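Alkaline serine protease AL20 (Nesterenkonia abyssinica, PDB 3CP7) probably cleaves peptide bonds in proteins as a secreted serine endopeptidase of the trypsin-like (chymotrypsin) fold, one that is thermostable and works under alkaline conditions. Local coordinates at residues A[119-124]-A[156-161]; A[123-128]-A[173-178]. One frame throughout, in Å; residues are numbered along the deposited sequence.

Interaction 1: residues A[119-124]-A[156-161]; sequences QPRGQY and STQGIP
Arg121 reaches across to the backbone of 156-157, while Gln158 reaches back to the backbone of 122. Charge-assisted hydrogen bonds come first. NH1 of Arg121 gives a fairly straight bond to Ser156 O at 2.8 Å, and that oxygen lies in the guanidinium plane. NH2 of Arg121 bonds to Thr157 O at 3.1 Å, approaching from above that carbonyl's plane, and adds a weak bond to Ser156 O. One flat group thus gathers two consecutive carbonyls along its edge. The bend at chi3 (69°) turns the guanidinium so that one face looks onto the Gln158 side chain, whose CG comes 3.5 Å from Arg121 NH2; the planes of the Gln158 amide and the guanidinium are 40° apart.

The hydrogen bonds of the Gln158 side-chain amide run the other way. Gln158 OE1 accepts the N-H of Gly122 at 2.8 Å, in the carbonyl plane. Gln158 NE2 donates to a water that also accepts from Gln123 N and donates to Pro120 O, so both ends of the buried amide are used and its flip is fixed. An alanine at Arg121 takes the guanidinium away and would probably leave Ser156 O and Thr157 O short of a mate, and uncover one side of the Gln158 chain.

All this pins the loop leading into strand 124-129 to the start of strand 158-161. Both strands belong to the antiparallel sheet that forms the C-terminal beta-barrel in chymotrypsin-like proteases, with strand 142-150 between them; backbone hydrogen bonds join Gln123 to Ala148 and Gly159 to Thr149.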
ATOM      1  N   GLN A 119     -15.072   6.867 -14.164  1.00 10.48           N
ATOM      2  CA  GLN A 119     -16.415   7.220 -14.594  1.00 10.32           C
ATOM      3  C   GLN A 119     -16.545   8.744 -14.680  1.00 10.90           C
ATOM      4  O   GLN A 119     -15.716   9.463 -14.131  1.00 10.58           O
ATOM      5  CB  GLN A 119     -17.434   6.639 -13.615  1.00 10.84           C
ATOM      6  CG  GLN A 119     -17.366   5.122 -13.512  1.00 11.18           C
ATOM      7  CD  GLN A 119     -17.636   4.440 -14.846  1.00 13.13           C
ATOM      8  OE1 GLN A 119     -18.693   4.637 -15.446  1.00 17.19           O
ATOM      9  NE2 GLN A 119     -16.688   3.646 -15.315  1.00 12.77           N
ATOM     10  N   PRO A 120     -17.589   9.246 -15.370  1.00 10.87           N
ATOM     11  CA  PRO A 120     -17.743  10.695 -15.432  1.00 11.30           C
ATOM     12  C   PRO A 120     -17.881  11.343 -14.059  1.00 11.46           C
ATOM     13  O   PRO A 120     -18.358  10.714 -13.108  1.00 11.38           O
ATOM     14  CB  PRO A 120     -19.044  10.870 -16.226  1.00 11.64           C
ATOM     15  CG  PRO A 120     -19.131   9.648 -17.063  1.00 11.76           C
ATOM     16  CD  PRO A 120     -18.620   8.554 -16.161  1.00 11.65           C
ATOM     17  N   ARG A 121     -17.451  12.595 -13.975  1.00 11.26           N
ATOM     18  CA  ARG A 121     -17.752  13.446 -12.835  1.00 11.46           C
ATOM     19  C   ARG A 121     -19.202  13.924 -12.903  1.00 11.94           C
ATOM     20  O   ARG A 121     -19.812  13.927 -13.975  1.00 12.43           O
ATOM     21  CB  ARG A 121     -16.798  14.647 -12.815  1.00 11.74           C
ATOM     22  CG  ARG A 121     -15.335  14.251 -12.664  1.00 11.34           C
ATOM     23  CD  ARG A 121     -14.396  15.459 -12.638  1.00 11.28           C
ATOM     24  NE  ARG A 121     -14.532  16.266 -11.422  1.00  9.82           N
ATOM     25  CZ  ARG A 121     -14.006  15.949 -10.237  1.00 10.99           C
ATOM     26  NH1 ARG A 121     -13.311  14.833 -10.100  1.00 10.81           N
ATOM     27  NH2 ARG A 121     -14.193  16.728  -9.180  1.00 10.23           N
ATOM     28  N   GLY A 122     -19.750  14.322 -11.762  1.00 11.29           N
ATOM     29  CA  GLY A 122     -21.063  14.957 -11.724  1.00 11.70           C
ATOM     30  C   GLY A 122     -22.233  14.011 -11.862  1.00 12.30           C
ATOM     31  O   GLY A 122     -23.334  14.428 -12.237  1.00 12.99           O
ATOM     32  N   GLN A 123     -22.015  12.743 -11.523  1.00 12.44           N
ATOM     33  CA  GLN A 123     -23.087  11.753 -11.546  1.00 12.86           C
ATOM     34  C   GLN A 123     -23.973  11.839 -10.303  1.00 12.10           C
ATOM     35  O   GLN A 123     -23.616  12.478  -9.314  1.00 12.31           O
ATOM     36  CB  GLN A 123     -22.503  10.345 -11.648  1.00 13.57           C
ATOM     37  CG  GLN A 123     -21.662  10.088 -12.890  1.00 16.51           C
ATOM     38  CD  GLN A 123     -22.501   9.780 -14.099  1.00 21.23           C
ATOM     39  OE1 GLN A 123     -22.641   8.618 -14.491  1.00 24.04           O
ATOM     40  NE2 GLN A 123     -23.090  10.812 -14.686  1.00 22.54           N
ATOM     41  N   TYR A 124     -25.125  11.175 -10.365  1.00 11.99           N
ATOM     42  CA  TYR A 124     -26.039  11.065  -9.243  1.00 11.57           C
ATOM     43  C   TYR A 124     -25.656   9.853  -8.387  1.00 10.93           C
ATOM     44  O   TYR A 124     -25.402   8.761  -8.914  1.00 11.15           O
ATOM     45  CB  TYR A 124     -27.478  10.912  -9.756  1.00 12.34           C
ATOM     46  CG  TYR A 124     -28.525  10.865  -8.671  1.00 13.01           C
ATOM     47  CD1 TYR A 124     -29.105  12.027  -8.179  1.00 13.99           C
ATOM     48  CD2 TYR A 124     -28.938   9.650  -8.136  1.00 14.87           C
ATOM     49  CE1 TYR A 124     -30.073  11.977  -7.181  1.00 15.29           C
ATOM     50  CE2 TYR A 124     -29.894   9.594  -7.141  1.00 15.20           C
ATOM     51  CZ  TYR A 124     -30.461  10.755  -6.666  1.00 14.57           C
ATOM     52  OH  TYR A 124     -31.424  10.678  -5.678  1.00 16.85           O
ATOM     53  N   SER A 156      -9.724  17.150  -6.862  1.00  9.56           N
ATOM     54  CA  SER A 156     -10.505  16.207  -7.666  1.00  9.47           C
ATOM     55  C   SER A 156     -11.658  15.551  -6.893  1.00  9.47           C
ATOM     56  O   SER A 156     -12.433  14.772  -7.469  1.00  8.92           O
ATOM     57  CB  SER A 156      -9.599  15.137  -8.279  1.00  9.49           C
ATOM     58  OG  SER A 156      -8.989  14.377  -7.245  1.00  8.65           O
ATOM     59  N   THR A 157     -11.791  15.834  -5.597  1.00  8.76           N
ATOM     60  CA  THR A 157     -12.933  15.262  -4.859  1.00  8.87           C
ATOM     61  C   THR A 157     -14.254  15.855  -5.356  1.00  9.04           C
ATOM     62  O   THR A 157     -14.270  16.874  -6.075  1.00  9.39           O
ATOM     63  CB  THR A 157     -12.822  15.455  -3.336  1.00  9.38           C
ATOM     64  OG1 THR A 157     -12.913  16.851  -3.036  1.00  9.43           O
ATOM     65  CG2 THR A 157     -11.501  14.904  -2.830  1.00  9.51           C
ATOM     66  N   GLN A 158     -15.352  15.204  -4.991  1.00  8.71           N
ATOM     67  CA  GLN A 158     -16.692  15.690  -5.326  1.00  8.82           C
ATOM     68  C   GLN A 158     -17.550  15.721  -4.082  1.00  9.34           C
ATOM     69  O   GLN A 158     -17.326  14.946  -3.149  1.00  9.00           O
ATOM     70  CB  GLN A 158     -17.362  14.797  -6.368  1.00  9.57           C
ATOM     71  CG  GLN A 158     -16.570  14.625  -7.646  1.00 10.07           C
ATOM     72  CD  GLN A 158     -17.371  13.889  -8.696  1.00 11.23           C
ATOM     73  OE1 GLN A 158     -17.941  14.504  -9.595  1.00 11.19           O
ATOM     74  NE2 GLN A 158     -17.459  12.574  -8.566  1.00 10.46           N
ATOM     75  N   GLY A 159     -18.536  16.613  -4.080  1.00  9.42           N
ATOM     76  CA  GLY A 159     -19.441  16.745  -2.956  1.00  9.66           C
ATOM     77  C   GLY A 159     -20.870  16.446  -3.338  1.00  9.63           C
ATOM     78  O   GLY A 159     -21.293  16.711  -4.466  1.00  9.22           O
ATOM     79  N   ILE A 160     -21.606  15.876  -2.388  1.00 10.13           N
ATOM     80  CA  ILE A 160     -23.051  15.707  -2.523  1.00 10.42           C
ATOM     81  C   ILE A 160     -23.778  16.254  -1.295  1.00 10.51           C
ATOM     82  O   ILE A 160     -23.225  16.272  -0.206  1.00  9.90           O
ATOM     83  CB  ILE A 160     -23.458  14.214  -2.729  1.00 10.80           C
ATOM     84  CG1 ILE A 160     -22.955  13.318  -1.574  1.00 10.41           C
ATOM     85  CG2 ILE A 160     -22.973  13.716  -4.084  1.00 10.34           C
ATOM     86  CD1 ILE A 160     -23.459  11.871  -1.616  1.00 12.38           C
ATOM     87  N   PRO A 161     -25.043  16.681  -1.459  1.00 11.10           N
ATOM     88  CA  PRO A 161     -25.802  17.079  -0.272  1.00 11.38           C
ATOM     89  C   PRO A 161     -25.994  15.885   0.661  1.00 11.20           C
ATOM     90  O   PRO A 161     -26.444  14.819   0.219  1.00 11.39           O
ATOM     91  CB  PRO A 161     -27.149  17.551  -0.841  1.00 11.84           C
ATOM     92  CG  PRO A 161     -27.239  16.960  -2.210  1.00 13.56           C
ATOM     93  CD  PRO A 161     -25.826  16.809  -2.706  1.00 11.45           C
TER
HETATM   94  O   HOH W   1     -19.474  11.420 -10.637  1.00 11.52           O

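Interaction 2: residues A[123-128]-A[173-178]; sequences QYYSAY and WFLGNG
With CG anti to the carbonyl carbon in both Tyr125 (chi1 -70°) and Trp173 (chi1 -73°), the two rings meet edge-to-face: the six-membered ring of Trp173 sets its CE3 edge over the centre of the Tyr125 face, centroids 5.0 Å apart and planes at 58°. The polar end of the indole is met too: Trp173 NE1 bonds Asn187 OD1 on strand 183-191. Leu175 runs alongside Tyr125, its CD2 3.6 Å from Tyr125 CE2 and also against Gln123 CB. Ala127 CB fills in against Trp173 CD1 at 3.5 Å.

Behind these side chains, strands 124-128 and 173-175 pair antiparallel, neighbours in the sheet of the C-terminal barrel of the chymotrypsin-like fold. Ser126 and Phe174 form the hydrogen-bonded pair, with Ser126 N to Phe174 O at 2.9 Å and Phe174 N to Ser126 O at 2.8 Å; Gly176 N then bonds Tyr124 O. On the Ser126-Phe174 face, Tyr128 CD1 touches Phe174 CD1 at 3.7 Å, the rings oblique. Beyond the strand, 176-178 curls over Ser126, at angles where a side chain on Gly176 or Gly178 would collide with the carbonyl oxygen before it.

Backbone bonds therefore set the register, and mostly apolar side chains pack along it.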
ATOM      1  N   GLN A 123     -22.015  12.743 -11.523  1.00 12.44           N
ATOM      2  CA  GLN A 123     -23.087  11.753 -11.546  1.00 12.86           C
ATOM      3  C   GLN A 123     -23.973  11.839 -10.303  1.00 12.10           C
ATOM      4  O   GLN A 123     -23.616  12.478  -9.314  1.00 12.31           O
ATOM      5  CB  GLN A 123     -22.503  10.345 -11.648  1.00 13.57           C
ATOM      6  CG  GLN A 123     -21.662  10.088 -12.890  1.00 16.51           C
ATOM      7  CD  GLN A 123     -22.501   9.780 -14.099  1.00 21.23           C
ATOM      8  OE1 GLN A 123     -22.641   8.618 -14.491  1.00 24.04           O
ATOM      9  NE2 GLN A 123     -23.090  10.812 -14.686  1.00 22.54           N
ATOM     10  N   TYR A 124     -25.125  11.175 -10.365  1.00 11.99           N
ATOM     11  CA  TYR A 124     -26.039  11.065  -9.243  1.00 11.57           C
ATOM     12  C   TYR A 124     -25.656   9.853  -8.387  1.00 10.93           C
ATOM     13  O   TYR A 124     -25.402   8.761  -8.914  1.00 11.15           O
ATOM     14  CB  TYR A 124     -27.478  10.912  -9.756  1.00 12.34           C
ATOM     15  CG  TYR A 124     -28.525  10.865  -8.671  1.00 13.01           C
ATOM     16  CD1 TYR A 124     -29.105  12.027  -8.179  1.00 13.99           C
ATOM     17  CD2 TYR A 124     -28.938   9.650  -8.136  1.00 14.87           C
ATOM     18  CE1 TYR A 124     -30.073  11.977  -7.181  1.00 15.29           C
ATOM     19  CE2 TYR A 124     -29.894   9.594  -7.141  1.00 15.20           C
ATOM     20  CZ  TYR A 124     -30.461  10.755  -6.666  1.00 14.57           C
ATOM     21  OH  TYR A 124     -31.424  10.678  -5.678  1.00 16.85           O
ATOM     22  N   TYR A 125     -25.643  10.056  -7.074  1.00  9.85           N
ATOM     23  CA  TYR A 125     -25.229   9.038  -6.124  1.00  9.97           C
ATOM     24  C   TYR A 125     -26.227   8.819  -5.013  1.00 10.11           C
ATOM     25  O   TYR A 125     -26.969   9.729  -4.625  1.00 10.47           O
ATOM     26  CB  TYR A 125     -23.910   9.445  -5.450  1.00  9.48           C
ATOM     27  CG  TYR A 125     -22.705   9.402  -6.355  1.00  8.66           C
ATOM     28  CD1 TYR A 125     -22.243  10.557  -6.985  1.00  8.68           C
ATOM     29  CD2 TYR A 125     -22.029   8.198  -6.595  1.00  8.79           C
ATOM     30  CE1 TYR A 125     -21.131  10.527  -7.818  1.00  8.95           C
ATOM     31  CE2 TYR A 125     -20.915   8.155  -7.431  1.00  9.40           C
ATOM     32  CZ  TYR A 125     -20.476   9.331  -8.051  1.00  8.84           C
ATOM     33  OH  TYR A 125     -19.382   9.330  -8.873  1.00  9.52           O
ATOM     34  N   SER A 126     -26.193   7.598  -4.482  1.00 10.02           N
ATOM     35  CA  SER A 126     -26.779   7.249  -3.206  1.00  9.26           C
ATOM     36  C   SER A 126     -25.634   6.814  -2.292  1.00  9.72           C
ATOM     37  O   SER A 126     -24.920   5.850  -2.602  1.00  9.65           O
ATOM     38  CB  SER A 126     -27.765   6.095  -3.387  1.00  9.61           C
ATOM     39  OG  SER A 126     -28.817   6.484  -4.253  1.00  9.87           O
ATOM     40  N   ALA A 127     -25.439   7.550  -1.200  1.00  8.88           N
ATOM     41  CA  ALA A 127     -24.342   7.284  -0.256  1.00  9.05           C
ATOM     42  C   ALA A 127     -24.910   6.762   1.052  1.00  9.05           C
ATOM     43  O   ALA A 127     -25.976   7.194   1.484  1.00  9.18           O
ATOM     44  CB  ALA A 127     -23.530   8.543  -0.015  1.00  9.47           C
ATOM     45  N   TYR A 128     -24.198   5.833   1.681  1.00  9.08           N
ATOM     46  CA  TYR A 128     -24.689   5.141   2.871  1.00  8.41           C
ATOM     47  C   TYR A 128     -23.646   5.133   3.963  1.00  8.26           C
ATOM     48  O   TYR A 128     -22.446   5.177   3.685  1.00  7.85           O
ATOM     49  CB  TYR A 128     -25.103   3.699   2.518  1.00  9.09           C
ATOM     50  CG  TYR A 128     -26.301   3.695   1.612  1.00  9.15           C
ATOM     51  CD1 TYR A 128     -26.153   3.840   0.237  1.00 10.27           C
ATOM     52  CD2 TYR A 128     -27.590   3.579   2.132  1.00 10.17           C
ATOM     53  CE1 TYR A 128     -27.258   3.877  -0.609  1.00  8.84           C
ATOM     54  CE2 TYR A 128     -28.705   3.610   1.291  1.00 12.02           C
ATOM     55  CZ  TYR A 128     -28.527   3.773  -0.065  1.00  9.75           C
ATOM     56  OH  TYR A 128     -29.604   3.803  -0.917  1.00 12.17           O
ATOM     57  N   TRP A 173     -20.448   5.202  -1.813  1.00  7.62           N
ATOM     58  CA  TRP A 173     -21.265   5.951  -2.770  1.00  8.10           C
ATOM     59  C   TRP A 173     -21.575   5.018  -3.925  1.00  8.42           C
ATOM     60  O   TRP A 173     -20.664   4.519  -4.584  1.00  8.24           O
ATOM     61  CB  TRP A 173     -20.492   7.130  -3.339  1.00  8.12           C
ATOM     62  CG  TRP A 173     -20.271   8.290  -2.428  1.00  7.72           C
ATOM     63  CD1 TRP A 173     -20.224   8.288  -1.050  1.00  7.92           C
ATOM     64  CD2 TRP A 173     -19.996   9.636  -2.840  1.00  8.72           C
ATOM     65  NE1 TRP A 173     -19.983   9.571  -0.589  1.00  7.55           N
ATOM     66  CE2 TRP A 173     -19.820  10.404  -1.666  1.00  7.49           C
ATOM     67  CE3 TRP A 173     -19.892  10.266  -4.094  1.00  8.63           C
ATOM     68  CZ2 TRP A 173     -19.549  11.777  -1.709  1.00  8.51           C
ATOM     69  CZ3 TRP A 173     -19.613  11.626  -4.134  1.00  8.72           C
ATOM     70  CH2 TRP A 173     -19.443  12.366  -2.953  1.00  9.00           C
ATOM     71  N   PHE A 174     -22.860   4.793  -4.174  1.00  8.97           N
ATOM     72  CA  PHE A 174     -23.285   3.991  -5.320  1.00  9.21           C
ATOM     73  C   PHE A 174     -23.812   4.900  -6.411  1.00  9.22           C
ATOM     74  O   PHE A 174     -24.569   5.841  -6.138  1.00 10.10           O
ATOM     75  CB  PHE A 174     -24.385   3.006  -4.918  1.00  9.26           C
ATOM     76  CG  PHE A 174     -23.975   2.051  -3.839  1.00  9.22           C
ATOM     77  CD1 PHE A 174     -24.577   2.080  -2.591  1.00  8.32           C
ATOM     78  CD2 PHE A 174     -22.985   1.110  -4.088  1.00  9.53           C
ATOM     79  CE1 PHE A 174     -24.192   1.175  -1.600  1.00  8.93           C
ATOM     80  CE2 PHE A 174     -22.586   0.209  -3.095  1.00  9.61           C
ATOM     81  CZ  PHE A 174     -23.195   0.237  -1.857  1.00  9.23           C
ATOM     82  N   LEU A 175     -23.393   4.624  -7.641  1.00  9.72           N
ATOM     83  CA  LEU A 175     -23.990   5.283  -8.794  1.00 10.41           C
ATOM     84  C   LEU A 175     -25.486   4.978  -8.842  1.00 10.84           C
ATOM     85  O   LEU A 175     -25.893   3.827  -8.680  1.00 11.26           O
ATOM     86  CB  LEU A 175     -23.296   4.837 -10.081  1.00 10.79           C
ATOM     87  CG  LEU A 175     -21.881   5.405 -10.210  1.00 10.83           C
ATOM     88  CD1 LEU A 175     -21.034   4.601 -11.192  1.00 12.61           C
ATOM     89  CD2 LEU A 175     -21.930   6.870 -10.605  1.00 12.74           C
ATOM     90  N   GLY A 176     -26.294   6.017  -9.044  1.00 11.54           N
ATOM     91  CA  GLY A 176     -27.735   5.844  -9.215  1.00 11.94           C
ATOM     92  C   GLY A 176     -28.529   5.829  -7.923  1.00 12.52           C
ATOM     93  O   GLY A 176     -28.053   6.306  -6.888  1.00 12.94           O
ATOM     94  N   ASN A 177     -29.751   5.289  -7.971  1.00 13.07           N
ATOM     95  CA  ASN A 177     -30.621   5.320  -6.794  1.00 13.97           C
ATOM     96  C   ASN A 177     -30.650   3.971  -6.095  1.00 13.31           C
ATOM     97  O   ASN A 177     -30.908   2.932  -6.714  1.00 13.94           O
ATOM     98  CB  ASN A 177     -32.046   5.838  -7.118  1.00 15.58           C
ATOM     99  CG  ASN A 177     -32.576   6.843  -6.045  1.00 18.96           C
ATOM    100  OD1 ASN A 177     -32.911   6.467  -4.922  1.00 24.06           O
ATOM    101  ND2 ASN A 177     -32.622   8.121  -6.402  1.00 21.10           N
ATOM    102  N   GLY A 178     -30.350   3.994  -4.802  1.00 12.46           N
ATOM    103  CA  GLY A 178     -30.401   2.799  -3.976  1.00 12.31           C
ATOM    104  C   GLY A 178     -29.049   2.153  -3.718  1.00 11.65           C
ATOM    105  O   GLY A 178     -27.999   2.686  -4.096  1.00 11.25           O
TER

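How the interactions relate
Both interactions serve the same six-stranded antiparallel sheet of the trypsin-like fold and share Gln123 and Tyr124, where the loop before strand 124-129 becomes strand. Interaction 2 is the more extensive, burying 622 Å² against 206 Å², and joins adjacent strands by backbone pairing and aromatic packing, with Gly176 to Gly178 nearer the surface. Interaction 1 links elements that are not sheet neighbours, so side-chain donors, a glutamine amide and a water do the work, around a partly exposed arginine. The two contacts meet in the interior: Ile160 packs against Ala127 and Trp173, and Gln158 O lies 3.3 Å from Trp173 CH2.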